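Local coordinates for protein iron transport multicopper oxidase FET3 (Saccharomyces cerevisiae, PDB 1ZPU) that oxidises ferrous to ferric iron with dioxygen using four bound copper ions, feeding high-affinity iron uptake in yeast, and also oxidises cuprous copper, at residues Q183-Y188 / L239-N244; D247-I252 / Y275-K280; T371-K376 / E479-I484. All blocks are in the same frame, centred on the assembly; numbering follows the deposited sequence.

Contact 1: residues Q183-Y188 / L239-N244; sequences QPDTTY and LVHTKN
Y188 and V240 form an antiparallel hydrogen-bonded pair: Y188 N donates to V240 O over 2.8 Å at a nearly straight 176°, and V240 N answers to Y188 O. T187 and H241 form the next, non-hydrogen-bonded pair, both side chains on one face of the sheet. Backbone bonding continues beyond, T242 N giving to T186 O and D185 N to K243 O, and side chains add to it. The imidazole of H241 spans two partners, T187 OG1 at 2.7 Å from ND1, and D185 OD1, which accepts from NE2 at 2.9 Å on its anti side. CG of D185 lies opposite its backbone N (chi1 -175°), which brings the carboxylate alongside the ring, the two planes almost perpendicular. T242 suits the end of the pairing because its hydroxyl both gives and takes: OG1 donates to Q183 O at 2.6 Å and accepts from T186 N at 2.8 Å. Apolar contact is lighter, with T242 CG2 lying 3.7 Å from Y188 CE1 and T187 CG2 meeting L239 CD2. Y188 OH accepts from Q183 N in its own segment. In the six-stranded sheet, strand 133-142 flanks 187-194 and strand 210-215 flanks 235-241, while W180 meets the Y188 ring edge-to-face.

Contact 2: residues D247-I252 / Y275-K280; sequences DKNFAI and YMVYNK. With NAG (2-acetamido-2-deoxy-beta-D-glucopyranose), chain B.
F250 and M276 make the hydrogen-bonded antiparallel pair, F250 N giving to M276 O at 2.9 Å and M276 N to F250 O. Just before it, N249 reaches across with its amide. Its CB rests 3.5 Å from M276 O, and CG, turned away from the carbonyl carbon (chi1 -61°), carries the amide in beside V277 CA. OD1 accepts N279 N on a lone pair, in the amide plane, at 2.9 Å and a straight 180°; Y278 N adds a weak bond to the same oxygen. ND2 donates to N279 O, which lies 3.0 Å away almost in the amide plane of N249, and also to A283 O. Asparagine suits the place because one short flat group supplies both acceptor and donor to a turning backbone. F250 CD1 comes 3.6 Å from Y278 CE1, the rings oblique; the side chains of I252 and M276 cross at about a right angle, CG1 against CB. Y278 OH is held by H208. N279 ND2 is joined to C1 of the N-linked NAG by a 1.4 Å covalent bond, while its OD1 accepts from T281 N. A buried amide thus satisfies the backbone of a glycosylated asparagine and probably steadies the chain bearing the sugar.

Contact 3: residues T371-K376 / E479-I484; sequences TFILEK and EDPFGI. With NAG (2-acetamido-2-deoxy-beta-D-glucopyranose), chain C.
In the third cupredoxin domain of this multicopper oxidase, L374 and E479 form a parallel bridge where edge strand 371-374 runs beside strand 474-479, and the chain then turns into helix 481-486. D480 N gives a weak bond to L374 O at 2.8 Å. D480 stands at the N-cap, and P481 suits the first turn, where a ring without an N-H costs no helical bond. L374 and E479 point to the same face of the sheet, and L374 CD1 lies 3.6 Å from E479 OE1. H399 NE2 and N455 N bond the two oxygens of that carboxylate, which probably lets an acidic residue be buried here. E375 leaves the backbone away from 479-484, its chain folded by the turn about CB–CG (chi2 -63°), and its carboxylate lies beside ring oxygen O5 of the N-linked NAG at N360, a close approach of two acceptors and not a hydrogen bond. With E375 cut back to alanine, the sugar would probably lose the side chain packed beside its ring, and a gap would open there. F482 meets the same sugar at its ring edge, CE1 being 4.0 Å from O6. Across the strand-helix junction, the methyl CG2 of I373 touches P481 CD at 3.8 Å.

How the contacts relate
Contacts 1 and 2 lie in the second plastocyanin-like domain, with centres 12 Å apart. They belong to its two different sheets, contact 1 to the six-stranded one and contact 2 to the five-stranded one, and strand 235-241 is followed in the chain by 250-256. Side chains of T242 and K243 meet M276, Y278 and F250, and K243 N probably bonds to Y278 OH, tying the sheets together. Contact 3 comes last in sequence, in the third domain, on the other side of the chain's centre, its own centre about 48 Å from that of contact 1 and about 53 Å from that of contact 2. Its sheet repeats the strand order of contact 2's sheet, as expected of repeated cupredoxin domains, but also carries copper ligands such as H392 and C463.

Contact 1: residues Q183-Y188 / L239-N244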
loop_
_atom_site.group_PDB
_atom_site.type_symbol
_atom_site.label_atom_id
_atom_site.label_comp_id
_atom_site.label_asym_id
_atom_site.label_seq_id
_atom_site.Cartn_x
_atom_site.Cartn_y
_atom_site.Cartn_z
ATOM N N GLN A 183 -29.887 -9.832 -4.384
ATOM C CA GLN A 183 -31.344 -9.755 -4.220
ATOM C C GLN A 183 -31.856 -8.469 -4.858
ATOM O O GLN A 183 -31.174 -7.448 -4.820
ATOM C CB GLN A 183 -31.721 -9.754 -2.738
ATOM C CG GLN A 183 -31.315 -11.000 -1.985
ATOM C CD GLN A 183 -32.187 -12.184 -2.323
ATOM O OE1 GLN A 183 -33.414 -12.062 -2.473
ATOM N NE2 GLN A 183 -31.567 -13.348 -2.442
ATOM N N PRO A 184 -33.063 -8.504 -5.441
ATOM C CA PRO A 184 -33.607 -7.297 -6.074
ATOM C C PRO A 184 -33.840 -6.177 -5.065
ATOM O O PRO A 184 -34.055 -6.447 -3.880
ATOM C CB PRO A 184 -34.955 -7.771 -6.622
ATOM C CG PRO A 184 -35.314 -8.958 -5.769
ATOM C CD PRO A 184 -34.001 -9.639 -5.534
ATOM N N ASP A 185 -33.794 -4.933 -5.537
ATOM C CA ASP A 185 -34.131 -3.764 -4.716
ATOM C C ASP A 185 -33.422 -3.781 -3.361
ATOM O O ASP A 185 -34.043 -3.728 -2.306
ATOM C CB ASP A 185 -35.657 -3.647 -4.535
ATOM C CG ASP A 185 -36.063 -2.384 -3.784
ATOM O OD1 ASP A 185 -35.460 -1.319 -4.052
ATOM O OD2 ASP A 185 -36.970 -2.454 -2.920
ATOM N N THR A 186 -32.106 -3.870 -3.399
ATOM C CA THR A 186 -31.314 -3.954 -2.179
ATOM C C THR A 186 -30.087 -3.060 -2.307
ATOM O O THR A 186 -29.462 -2.986 -3.364
ATOM C CB THR A 186 -30.930 -5.421 -1.855
ATOM O OG1 THR A 186 -32.120 -6.211 -1.746
ATOM C CG2 THR A 186 -30.162 -5.518 -0.559
ATOM N N THR A 187 -29.777 -2.347 -1.236
ATOM C CA THR A 187 -28.586 -1.524 -1.197
ATOM C C THR A 187 -27.459 -2.334 -0.574
ATOM O O THR A 187 -27.556 -2.769 0.578
ATOM C CB THR A 187 -28.801 -0.230 -0.382
ATOM O OG1 THR A 187 -29.788 0.589 -1.024
ATOM C CG2 THR A 187 -27.499 0.560 -0.258
ATOM N N TYR A 188 -26.393 -2.538 -1.344
ATOM C CA TYR A 188 -25.210 -3.255 -0.874
ATOM C C TYR A 188 -24.086 -2.289 -0.585
ATOM O O TYR A 188 -23.823 -1.377 -1.377
ATOM C CB TYR A 188 -24.745 -4.265 -1.916
ATOM C CG TYR A 188 -25.619 -5.481 -2.007
ATOM C CD1 TYR A 188 -26.794 -5.466 -2.766
ATOM C CD2 TYR A 188 -25.283 -6.655 -1.330
ATOM C CE1 TYR A 188 -27.609 -6.606 -2.848
ATOM C CE2 TYR A 188 -26.087 -7.787 -1.400
ATOM C CZ TYR A 188 -27.242 -7.758 -2.159
ATOM O OH TYR A 188 -28.035 -8.876 -2.233
ATOM N N LEU A 239 -21.596 2.269 -2.380
ATOM C CA LEU A 239 -22.971 1.813 -2.291
ATOM C C LEU A 239 -23.453 1.427 -3.686
ATOM O O LEU A 239 -23.192 2.146 -4.651
ATOM C CB LEU A 239 -23.867 2.930 -1.731
ATOM C CG LEU A 239 -23.821 3.349 -0.258
ATOM C CD1 LEU A 239 -24.492 4.689 -0.080
ATOM C CD2 LEU A 239 -24.484 2.324 0.635
ATOM N N VAL A 240 -24.148 0.294 -3.781
ATOM C CA VAL A 240 -24.735 -0.173 -5.033
ATOM C C VAL A 240 -26.162 -0.605 -4.752
ATOM O O VAL A 240 -26.394 -1.448 -3.881
ATOM C CB VAL A 240 -23.939 -1.358 -5.632
ATOM C CG1 VAL A 240 -24.690 -1.994 -6.782
ATOM C CG2 VAL A 240 -22.569 -0.894 -6.109
ATOM N N HIS A 241 -27.117 -0.015 -5.466
ATOM C CA HIS A 241 -28.507 -0.396 -5.291
ATOM C C HIS A 241 -28.977 -1.222 -6.483
ATOM O O HIS A 241 -28.879 -0.785 -7.641
ATOM C CB HIS A 241 -29.407 0.824 -5.047
ATOM C CG HIS A 241 -30.792 0.474 -4.569
ATOM N ND1 HIS A 241 -31.042 -0.080 -3.329
ATOM C CD2 HIS A 241 -32.003 0.618 -5.162
ATOM C CE1 HIS A 241 -32.341 -0.275 -3.184
ATOM N NE2 HIS A 241 -32.948 0.147 -4.279
ATOM N N THR A 242 -29.489 -2.412 -6.179
ATOM C CA THR A 242 -29.890 -3.382 -7.190
ATOM C C THR A 242 -31.271 -3.066 -7.774
ATOM O O THR A 242 -32.088 -2.403 -7.133
ATOM C CB THR A 242 -29.834 -4.828 -6.623
ATOM O OG1 THR A 242 -30.770 -4.967 -5.553
ATOM C CG2 THR A 242 -28.432 -5.152 -6.096
ATOM N N LYS A 243 -31.506 -3.556 -8.991
ATOM C CA LYS A 243 -32.715 -3.303 -9.759
ATOM C C LYS A 243 -33.891 -4.142 -9.279
ATOM O O LYS A 243 -33.711 -5.070 -8.500
ATOM C CB LYS A 243 -32.447 -3.613 -11.232
ATOM C CG LYS A 243 -31.131 -3.077 -11.730
ATOM C CD LYS A 243 -31.150 -2.682 -13.199
ATOM C CE LYS A 243 -29.884 -1.874 -13.511
ATOM N NZ LYS A 243 -29.930 -1.050 -14.769
ATOM N N ASN A 244 -35.094 -3.815 -9.760
ATOM C CA ASN A 244 -36.297 -4.547 -9.383
ATOM C C ASN A 244 -36.492 -5.863 -10.129
ATOM O O ASN A 244 -37.176 -6.761 -9.633
ATOM C CB ASN A 244 -37.536 -3.656 -9.482
ATOM C CG ASN A 244 -37.590 -2.626 -8.367
ATOM O OD1 ASN A 244 -36.708 -2.597 -7.506
ATOM N ND2 ASN A 244 -38.616 -1.772 -8.380
#

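Contact 2: residues D247-I252 / Y275-K280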
loop_
_atom_site.group_PDB
_atom_site.type_symbol
_atom_site.label_atom_id
_atom_site.label_comp_id
_atom_site.label_asym_id
_atom_site.label_seq_id
_atom_site.Cartn_x
_atom_site.Cartn_y
_atom_site.Cartn_z
ATOM N N ASP A 247 -34.741 -10.600 -13.864
ATOM C CA ASP A 247 -34.791 -11.181 -15.195
ATOM C C ASP A 247 -33.420 -11.334 -15.876
ATOM O O ASP A 247 -33.201 -12.300 -16.600
ATOM C CB ASP A 247 -35.817 -10.451 -16.079
ATOM C CG ASP A 247 -35.250 -9.207 -16.743
ATOM O OD1 ASP A 247 -34.659 -8.350 -16.044
ATOM O OD2 ASP A 247 -35.405 -9.090 -17.978
ATOM N N LYS A 248 -32.502 -10.404 -15.621
ATOM C CA LYS A 248 -31.217 -10.367 -16.324
ATOM C C LYS A 248 -30.013 -10.406 -15.383
ATOM O O LYS A 248 -30.091 -9.960 -14.244
ATOM C CB LYS A 248 -31.139 -9.110 -17.186
ATOM C CG LYS A 248 -30.018 -9.140 -18.198
ATOM C CD LYS A 248 -29.563 -7.735 -18.549
ATOM C CE LYS A 248 -28.541 -7.754 -19.677
ATOM N NZ LYS A 248 -29.224 -8.020 -20.980
ATOM N N ASN A 249 -28.897 -10.941 -15.866
ATOM C CA ASN A 249 -27.628 -10.849 -15.128
ATOM C C ASN A 249 -26.669 -9.820 -15.729
ATOM O O ASN A 249 -26.700 -9.524 -16.922
ATOM C CB ASN A 249 -26.930 -12.210 -14.992
ATOM C CG ASN A 249 -27.757 -13.228 -14.229
ATOM O OD1 ASN A 249 -28.301 -12.943 -13.170
ATOM N ND2 ASN A 249 -27.854 -14.430 -14.776
ATOM N N PHE A 250 -25.801 -9.283 -14.885
ATOM C CA PHE A 250 -24.949 -8.167 -15.272
ATOM C C PHE A 250 -23.474 -8.452 -15.043
ATOM O O PHE A 250 -23.103 -9.190 -14.137
ATOM C CB PHE A 250 -25.357 -6.930 -14.495
ATOM C CG PHE A 250 -26.742 -6.471 -14.781
ATOM C CD1 PHE A 250 -27.825 -7.002 -14.087
ATOM C CD2 PHE A 250 -26.977 -5.492 -15.743
ATOM C CE1 PHE A 250 -29.104 -6.569 -14.344
ATOM C CE2 PHE A 250 -28.255 -5.055 -15.998
ATOM C CZ PHE A 250 -29.317 -5.595 -15.295
ATOM N N ALA A 251 -22.639 -7.849 -15.873
ATOM C CA ALA A 251 -21.205 -8.088 -15.823
ATOM C C ALA A 251 -20.519 -7.188 -14.795
ATOM O O ALA A 251 -20.746 -5.971 -14.782
ATOM C CB ALA A 251 -20.614 -7.862 -17.186
ATOM N N ILE A 252 -19.719 -7.794 -13.918
ATOM C CA ILE A 252 -18.800 -7.073 -13.036
ATOM C C ILE A 252 -17.463 -7.070 -13.769
ATOM O O ILE A 252 -16.909 -8.119 -14.080
ATOM C CB ILE A 252 -18.630 -7.777 -11.663
ATOM C CG1 ILE A 252 -19.958 -7.891 -10.921
ATOM C CG2 ILE A 252 -17.593 -7.050 -10.796
ATOM C CD1 ILE A 252 -19.916 -8.898 -9.802
ATOM N N TYR A 275 -19.576 -11.976 -12.595
ATOM C CA TYR A 275 -21.018 -12.020 -12.759
ATOM C C TYR A 275 -21.819 -11.532 -11.573
ATOM O O TYR A 275 -21.787 -12.117 -10.499
ATOM C CB TYR A 275 -21.477 -13.437 -13.104
ATOM C CG TYR A 275 -20.535 -14.150 -14.022
ATOM C CD1 TYR A 275 -19.846 -15.281 -13.588
ATOM C CD2 TYR A 275 -20.309 -13.684 -15.319
ATOM C CE1 TYR A 275 -18.969 -15.937 -14.415
ATOM C CE2 TYR A 275 -19.431 -14.335 -16.156
ATOM C CZ TYR A 275 -18.760 -15.463 -15.691
ATOM O OH TYR A 275 -17.882 -16.128 -16.516
ATOM N N MET A 276 -22.564 -10.458 -11.796
ATOM C CA MET A 276 -23.628 -10.067 -10.885
ATOM C C MET A 276 -24.908 -10.822 -11.281
ATOM O O MET A 276 -25.534 -10.538 -12.316
ATOM C CB MET A 276 -23.835 -8.556 -10.904
ATOM C CG MET A 276 -24.756 -8.054 -9.833
ATOM S SD MET A 276 -24.806 -6.265 -9.893
ATOM C CE MET A 276 -26.230 -5.906 -8.870
ATOM N N VAL A 277 -25.266 -11.798 -10.447
ATOM C CA VAL A 277 -26.321 -12.749 -10.761
ATOM C C VAL A 277 -27.626 -12.461 -10.012
ATOM O O VAL A 277 -27.716 -12.649 -8.802
ATOM C CB VAL A 277 -25.872 -14.209 -10.478
ATOM C CG1 VAL A 277 -26.945 -15.172 -10.879
ATOM C CG2 VAL A 277 -24.580 -14.542 -11.209
ATOM N N TYR A 278 -28.636 -12.008 -10.744
ATOM C CA TYR A 278 -29.963 -11.823 -10.186
ATOM C C TYR A 278 -30.732 -13.117 -10.352
ATOM O O TYR A 278 -31.574 -13.446 -9.530
ATOM C CB TYR A 278 -30.717 -10.701 -10.906
ATOM C CG TYR A 278 -30.324 -9.277 -10.564
ATOM C CD1 TYR A 278 -29.107 -8.745 -10.981
ATOM C CD2 TYR A 278 -31.202 -8.444 -9.879
ATOM C CE1 TYR A 278 -28.761 -7.440 -10.689
ATOM C CE2 TYR A 278 -30.869 -7.130 -9.589
ATOM C CZ TYR A 278 -29.649 -6.635 -9.996
ATOM O OH TYR A 278 -29.317 -5.333 -9.709
ATOM N N ASN A 279 -30.441 -13.838 -11.430
ATOM C CA ASN A 279 -31.159 -15.056 -11.777
ATOM C C ASN A 279 -30.183 -16.207 -12.018
ATOM O O ASN A 279 -29.389 -16.185 -12.962
ATOM C CB ASN A 279 -32.035 -14.816 -13.006
ATOM C CG ASN A 279 -32.946 -15.976 -13.308
ATOM O OD1 ASN A 279 -32.722 -17.097 -12.850
ATOM N ND2 ASN A 279 -34.006 -15.699 -14.069
ATOM N N LYS A 280 -30.247 -17.208 -11.150
ATOM C CA LYS A 280 -29.270 -18.299 -11.138
ATOM C C LYS A 280 -29.351 -19.175 -12.370
ATOM O O LYS A 280 -28.470 -19.989 -12.627
ATOM C CB LYS A 280 -29.455 -19.165 -9.897
ATOM C CG LYS A 280 -28.899 -18.533 -8.630
ATOM C CD LYS A 280 -28.242 -19.579 -7.723
ATOM C CE LYS A 280 -29.278 -20.506 -7.121
ATOM N NZ LYS A 280 -30.410 -19.706 -6.557
HETATM C C1 NAG B . -34.531 -16.793 -14.850
HETATM C C2 NAG B . -36.015 -16.810 -14.481
HETATM C C3 NAG B . -36.753 -17.823 -15.342
HETATM C C4 NAG B . -36.542 -17.467 -16.813
HETATM C C5 NAG B . -35.040 -17.426 -17.079
HETATM C C6 NAG B . -34.696 -17.019 -18.498
HETATM C C7 NAG B . -36.818 -16.243 -12.265
HETATM C C8 NAG B . -37.926 -16.823 -11.436
HETATM N N2 NAG B . -36.205 -17.110 -13.075
HETATM O O3 NAG B . -38.119 -17.845 -14.992
HETATM O O4 NAG B . -37.149 -18.433 -17.642
HETATM O O5 NAG B . -34.420 -16.498 -16.224
HETATM O O6 NAG B . -33.353 -17.389 -18.696
HETATM O O7 NAG B . -36.525 -15.036 -12.175
#

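Contact 3: residues T371-K376 / E479-I484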
loop_
_atom_site.group_PDB
_atom_site.type_symbol
_atom_site.label_atom_id
_atom_site.label_comp_id
_atom_site.label_asym_id
_atom_site.label_seq_id
_atom_site.Cartn_x
_atom_site.Cartn_y
_atom_site.Cartn_z
ATOM N N THR A 371 16.394 9.247 5.571
ATOM C CA THR A 371 15.621 9.519 6.775
ATOM C C THR A 371 15.450 11.009 7.013
ATOM O O THR A 371 16.396 11.776 6.886
ATOM C CB THR A 371 16.212 8.818 8.020
ATOM O OG1 THR A 371 15.835 7.437 8.007
ATOM C CG2 THR A 371 15.678 9.422 9.291
ATOM N N PHE A 372 14.224 11.404 7.334
ATOM C CA PHE A 372 13.917 12.767 7.746
ATOM C C PHE A 372 13.373 12.763 9.161
ATOM O O PHE A 372 12.649 11.838 9.549
ATOM C CB PHE A 372 12.876 13.386 6.827
ATOM C CG PHE A 372 13.326 13.511 5.414
ATOM C CD1 PHE A 372 13.292 12.406 4.558
ATOM C CD2 PHE A 372 13.776 14.733 4.926
ATOM C CE1 PHE A 372 13.707 12.518 3.241
ATOM C CE2 PHE A 372 14.186 14.861 3.615
ATOM C CZ PHE A 372 14.155 13.750 2.765
ATOM N N ILE A 373 13.716 13.790 9.932
ATOM C CA ILE A 373 13.168 13.933 11.276
ATOM C C ILE A 373 12.088 15.008 11.307
ATOM O O ILE A 373 12.297 16.125 10.840
ATOM C CB ILE A 373 14.257 14.207 12.325
ATOM C CG1 ILE A 373 15.328 13.120 12.236
ATOM C CG2 ILE A 373 13.647 14.253 13.726
ATOM C CD1 ILE A 373 16.481 13.323 13.180
ATOM N N LEU A 374 10.930 14.649 11.850
ATOM C CA LEU A 374 9.813 15.575 11.939
ATOM C C LEU A 374 9.636 16.064 13.371
ATOM O O LEU A 374 9.761 15.281 14.305
ATOM C CB LEU A 374 8.528 14.908 11.448
ATOM C CG LEU A 374 8.530 14.099 10.143
ATOM C CD1 LEU A 374 7.164 13.460 9.962
ATOM C CD2 LEU A 374 8.907 14.932 8.923
ATOM N N GLU A 375 9.337 17.354 13.534
ATOM C CA GLU A 375 9.232 17.985 14.858
ATOM C C GLU A 375 7.866 17.832 15.523
ATOM O O GLU A 375 6.856 17.618 14.855
ATOM C CB GLU A 375 9.610 19.468 14.799
ATOM C CG GLU A 375 11.079 19.751 14.475
ATOM C CD GLU A 375 12.064 19.227 15.526
ATOM O OE1 GLU A 375 11.855 19.458 16.746
ATOM O OE2 GLU A 375 13.061 18.592 15.115
ATOM N N LYS A 376 7.865 17.990 16.847
ATOM C CA LYS A 376 6.722 17.686 17.733
ATOM C C LYS A 376 5.332 17.741 17.121
ATOM O O LYS A 376 4.648 16.725 17.107
ATOM C CB LYS A 376 6.766 18.459 19.068
ATOM C CG LYS A 376 7.620 19.756 19.107
ATOM C CD LYS A 376 7.335 20.570 20.388
ATOM C CE LYS A 376 7.922 21.984 20.326
ATOM N NZ LYS A 376 7.602 22.662 19.027
ATOM N N GLU A 479 9.090 10.652 13.244
ATOM C CA GLU A 479 8.252 11.661 13.878
ATOM C C GLU A 479 8.612 11.826 15.354
ATOM O O GLU A 479 8.624 10.847 16.097
ATOM C CB GLU A 479 6.813 11.220 13.756
ATOM C CG GLU A 479 5.823 12.330 13.566
ATOM C CD GLU A 479 4.632 11.869 12.746
ATOM O OE1 GLU A 479 4.858 11.316 11.644
ATOM O OE2 GLU A 479 3.480 12.052 13.200
ATOM N N ASP A 480 8.853 13.068 15.777
ATOM C CA ASP A 480 9.536 13.380 17.047
ATOM C C ASP A 480 10.014 12.161 17.846
ATOM O O ASP A 480 9.276 11.612 18.666
ATOM C CB ASP A 480 8.756 14.381 17.931
ATOM C CG ASP A 480 7.472 13.808 18.482
ATOM O OD1 ASP A 480 6.899 12.902 17.842
ATOM O OD2 ASP A 480 7.033 14.270 19.556
ATOM N N PRO A 481 11.262 11.734 17.589
ATOM C CA PRO A 481 11.874 10.604 18.276
ATOM C C PRO A 481 11.812 10.741 19.791
ATOM O O PRO A 481 11.797 9.730 20.487
ATOM C CB PRO A 481 13.334 10.646 17.805
ATOM C CG PRO A 481 13.518 12.002 17.193
ATOM C CD PRO A 481 12.188 12.336 16.615
ATOM N N PHE A 482 11.772 11.971 20.301
ATOM C CA PHE A 482 11.652 12.167 21.746
ATOM C C PHE A 482 10.260 11.784 22.240
ATOM O O PHE A 482 10.119 11.218 23.321
ATOM C CB PHE A 482 12.017 13.596 22.164
ATOM C CG PHE A 482 13.452 13.967 21.885
ATOM C CD1 PHE A 482 13.765 15.195 21.310
ATOM C CD2 PHE A 482 14.491 13.088 22.186
ATOM C CE1 PHE A 482 15.089 15.545 21.042
ATOM C CE2 PHE A 482 15.813 13.431 21.921
ATOM C CZ PHE A 482 16.111 14.660 21.346
ATOM N N GLY A 483 9.239 12.077 21.440
ATOM C CA GLY A 483 7.875 11.620 21.719
ATOM C C GLY A 483 7.787 10.104 21.771
ATOM O O GLY A 483 7.083 9.548 22.611
ATOM N N ILE A 484 8.516 9.446 20.870
ATOM C CA ILE A 484 8.601 7.984 20.829
ATOM C C ILE A 484 9.222 7.456 22.121
ATOM O O ILE A 484 8.671 6.555 22.747
ATOM C CB ILE A 484 9.405 7.471 19.601
ATOM C CG1 ILE A 484 8.660 7.757 18.305
ATOM C CG2 ILE A 484 9.687 5.981 19.699
ATOM C CD1 ILE A 484 9.566 7.768 17.107
HETATM C C1 NAG C . 15.938 19.012 16.714
HETATM C C2 NAG C . 16.599 20.204 16.008
HETATM C C3 NAG C . 16.487 21.560 16.747
HETATM C C4 NAG C . 15.669 21.600 18.058
HETATM C C5 NAG C . 15.071 20.245 18.482
HETATM C C6 NAG C . 13.834 20.370 19.369
HETATM C C7 NAG C . 18.555 19.352 14.743
HETATM C C8 NAG C . 19.884 18.679 14.963
HETATM N N2 NAG C . 18.015 19.922 15.822
HETATM O O3 NAG C . 16.001 22.560 15.864
HETATM O O4 NAG C . 16.501 22.113 19.089
HETATM O O5 NAG C . 14.755 19.461 17.346
HETATM O O6 NAG C . 13.693 19.161 20.112
HETATM O O7 NAG C . 18.034 19.367 13.624
#